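Local coordinates for UPF0336 protein Rv0637 (Mycobacterium tuberculosis, PDB 5ZY8) that is the HadC subunit, with a hot-dog fold, and probably takes part in dehydrating (3R)-hydroxyacyl chains carried on acyl carrier protein, at residues C[104-109]-C[124-129]. Sequence-based numbering, arbitrary orientation.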
loop_
_atom_site.group_PDB
_atom_site.type_symbol
_atom_site.label_atom_id
_atom_site.label_comp_id
_atom_site.label_asym_id
_atom_site.label_seq_id
_atom_site.Cartn_x
_atom_site.Cartn_y
_atom_site.Cartn_z
ATOM N N TRP C 104 5.483 -3.077 -18.742
ATOM C CA TRP C 104 4.428 -3.821 -19.418
ATOM C C TRP C 104 4.594 -5.294 -19.090
ATOM O O TRP C 104 5.688 -5.850 -19.227
ATOM C CB TRP C 104 4.456 -3.612 -20.936
ATOM C CG TRP C 104 4.219 -2.198 -21.352
ATOM C CD1 TRP C 104 5.165 -1.224 -21.539
ATOM C CD2 TRP C 104 2.953 -1.589 -21.634
ATOM N NE1 TRP C 104 4.562 -0.042 -21.920
ATOM C CE2 TRP C 104 3.206 -0.240 -21.987
ATOM C CE3 TRP C 104 1.633 -2.049 -21.625
ATOM C CZ2 TRP C 104 2.183 0.648 -22.322
ATOM C CZ3 TRP C 104 0.622 -1.168 -21.969
ATOM C CH2 TRP C 104 0.902 0.164 -22.310
ATOM N N ALA C 105 3.503 -5.923 -18.688
ATOM C CA ALA C 105 3.522 -7.282 -18.188
ATOM C C ALA C 105 2.927 -8.230 -19.215
ATOM O O ALA C 105 2.018 -7.879 -19.976
ATOM C CB ALA C 105 2.765 -7.386 -16.864
ATOM N N ARG C 106 3.479 -9.436 -19.232
ATOM C CA ARG C 106 3.071 -10.483 -20.155
ATOM C C ARG C 106 3.298 -11.804 -19.444
ATOM O O ARG C 106 4.432 -12.117 -19.073
ATOM C CB ARG C 106 3.863 -10.407 -21.465
ATOM C CG ARG C 106 3.420 -11.394 -22.528
ATOM C CD ARG C 106 4.456 -11.497 -23.633
ATOM N NE ARG C 106 5.115 -12.800 -23.676
ATOM C CZ ARG C 106 6.234 -13.045 -24.357
ATOM N NH1 ARG C 106 6.772 -14.263 -24.351
ATOM N NH2 ARG C 106 6.815 -12.069 -25.044
ATOM N N MET C 107 2.231 -12.549 -19.213
ATOM C CA MET C 107 2.323 -13.833 -18.540
ATOM C C MET C 107 2.217 -14.953 -19.568
ATOM O O MET C 107 1.254 -15.000 -20.337
ATOM C CB MET C 107 1.217 -13.963 -17.502
ATOM C CG MET C 107 1.459 -15.008 -16.449
ATOM S SD MET C 107 -0.124 -15.358 -15.692
ATOM C CE MET C 107 -0.920 -16.204 -17.057
ATOM N N ASP C 108 3.185 -15.869 -19.560
ATOM C CA ASP C 108 3.078 -17.098 -20.330
ATOM C C ASP C 108 2.835 -18.278 -19.399
ATOM O O ASP C 108 3.333 -18.321 -18.272
ATOM C CB ASP C 108 4.354 -17.379 -21.147
ATOM C CG ASP C 108 4.771 -16.212 -22.037
ATOM O OD1 ASP C 108 4.000 -15.237 -22.139
ATOM O OD2 ASP C 108 5.865 -16.285 -22.659
ATOM N N ILE C 109 2.119 -19.273 -19.908
ATOM C CA ILE C 109 2.004 -20.543 -19.204
ATOM C C ILE C 109 3.232 -21.382 -19.543
ATOM O O ILE C 109 3.383 -21.874 -20.668
ATOM C CB ILE C 109 0.712 -21.278 -19.557
ATOM C CG1 ILE C 109 -0.482 -20.406 -19.177
ATOM C CG2 ILE C 109 0.700 -22.650 -18.882
ATOM C CD1 ILE C 109 -0.933 -20.555 -17.751
ATOM N N ARG C 124 5.087 -17.690 -16.046
ATOM C CA ARG C 124 6.261 -16.858 -16.298
ATOM C C ARG C 124 5.753 -15.455 -16.589
ATOM O O ARG C 124 5.077 -15.231 -17.597
ATOM C CB ARG C 124 7.099 -17.406 -17.459
ATOM C CG ARG C 124 8.127 -16.433 -18.063
ATOM C CD ARG C 124 8.853 -17.075 -19.258
ATOM N NE ARG C 124 8.919 -16.240 -20.461
ATOM C CZ ARG C 124 10.048 -15.819 -21.027
ATOM N NH1 ARG C 124 10.004 -15.074 -22.125
ATOM N NH2 ARG C 124 11.222 -16.144 -20.500
ATOM N N ASN C 125 6.057 -14.520 -15.706
ATOM C CA ASN C 125 5.663 -13.133 -15.895
ATOM C C ASN C 125 6.848 -12.373 -16.477
ATOM O O ASN C 125 7.894 -12.234 -15.834
ATOM C CB ASN C 125 5.159 -12.529 -14.587
ATOM C CG ASN C 125 3.851 -13.164 -14.135
ATOM O OD1 ASN C 125 3.843 -14.265 -13.566
ATOM N ND2 ASN C 125 2.733 -12.503 -14.443
ATOM N N LEU C 126 6.670 -11.908 -17.707
ATOM C CA LEU C 126 7.637 -11.095 -18.430
ATOM C C LEU C 126 7.362 -9.612 -18.212
ATOM O O LEU C 126 6.217 -9.166 -18.340
ATOM C CB LEU C 126 7.538 -11.423 -19.916
ATOM C CG LEU C 126 8.772 -11.192 -20.764
ATOM C CD1 LEU C 126 9.698 -12.389 -20.612
ATOM C CD2 LEU C 126 8.395 -10.957 -22.219
ATOM N N CYS C 127 8.402 -8.844 -17.896
ATOM C CA CYS C 127 8.258 -7.401 -17.712
ATOM C C CYS C 127 9.193 -6.671 -18.663
ATOM O O CYS C 127 10.409 -6.901 -18.655
ATOM C CB CYS C 127 8.513 -6.969 -16.264
ATOM S SG CYS C 127 7.496 -7.828 -15.067
ATOM N N THR C 128 8.615 -5.803 -19.480
ATOM C CA THR C 128 9.339 -4.984 -20.435
ATOM C C THR C 128 9.022 -3.519 -20.152
ATOM O O THR C 128 8.008 -3.202 -19.525
ATOM C CB THR C 128 8.955 -5.379 -21.876
ATOM O OG1 THR C 128 8.331 -4.269 -22.532
ATOM C CG2 THR C 128 7.980 -6.571 -21.867
ATOM N N ASN C 129 9.886 -2.613 -20.618
ATOM C CA ASN C 129 9.645 -1.194 -20.399
ATOM C C ASN C 129 9.164 -0.531 -21.687
ATOM O O ASN C 129 8.914 -1.198 -22.701
ATOM C CB ASN C 129 10.885 -0.497 -19.837
ATOM C CG ASN C 129 12.091 -0.569 -20.761
ATOM O OD1 ASN C 129 11.962 -0.599 -21.982
ATOM N ND2 ASN C 129 13.276 -0.551 -20.170
#
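Trp104, Arg106 and Asp108 pair with Thr128, Leu126 and Arg124 through six backbone hydrogen bonds, two to each pair, and the segments 104-109 and 124-129 run antiparallel at 155° with their axes 4.4 Å apart at closest approach. Ala105–Cys127 and Met107–Asn125 are the non-hydrogen-bonded pairs between them.

On the face lined by Trp104, Arg106, Asp108, Arg124, Leu126 and Thr128, Arg106 grips Asp108 of its own strand side-on: NE lies 3.1 Å from OD1 and NH1 2.8 Å from OD2, and each oxygen uses its syn lone pair and lies close to the guanidinium plane of Arg106. The chain of Arg106 starts with CG anti to the backbone N (chi1 -175°) and bends at chi3, which turns a face of the guanidinium to Leu126, whose CD2 sits over it toward the rim, 3.4 Å from Arg106 NH2. Arg124 joins from across the hairpin by a long salt bridge, its NE 3.8 Å from Asp108 OD2, with the carboxylate reaching the edge of its guanidinium. NH2 of Arg124 makes a salt bridge to Glu137 and a hydrogen bond to the Tyr139 hydroxyl, both on strand 134-143. The two arginines come within 4.0 Å at their NH1 atoms, and the Asp108 carboxylate probably offsets their like charges.

These strands form a hairpin in the antiparallel sheet of the hot-dog fold, flanked by strands 11-19 and 134-143. The other face looks onto the long helix 61-74: Ala105 and Met107 lie on Val67, Met107 also on Phe71, and Asn125 on Gln68. Here the amide of Asn125 runs alongside Met107, its ND2 3.5 Å from Met107 CG. Farther along the face of Arg106 and Leu126, Thr128 brings CG2 to 3.6 Å from Trp104 O, while the indole NE1 of Trp104 hydrogen-bonds to Asp130, just past the end of segment 124-129.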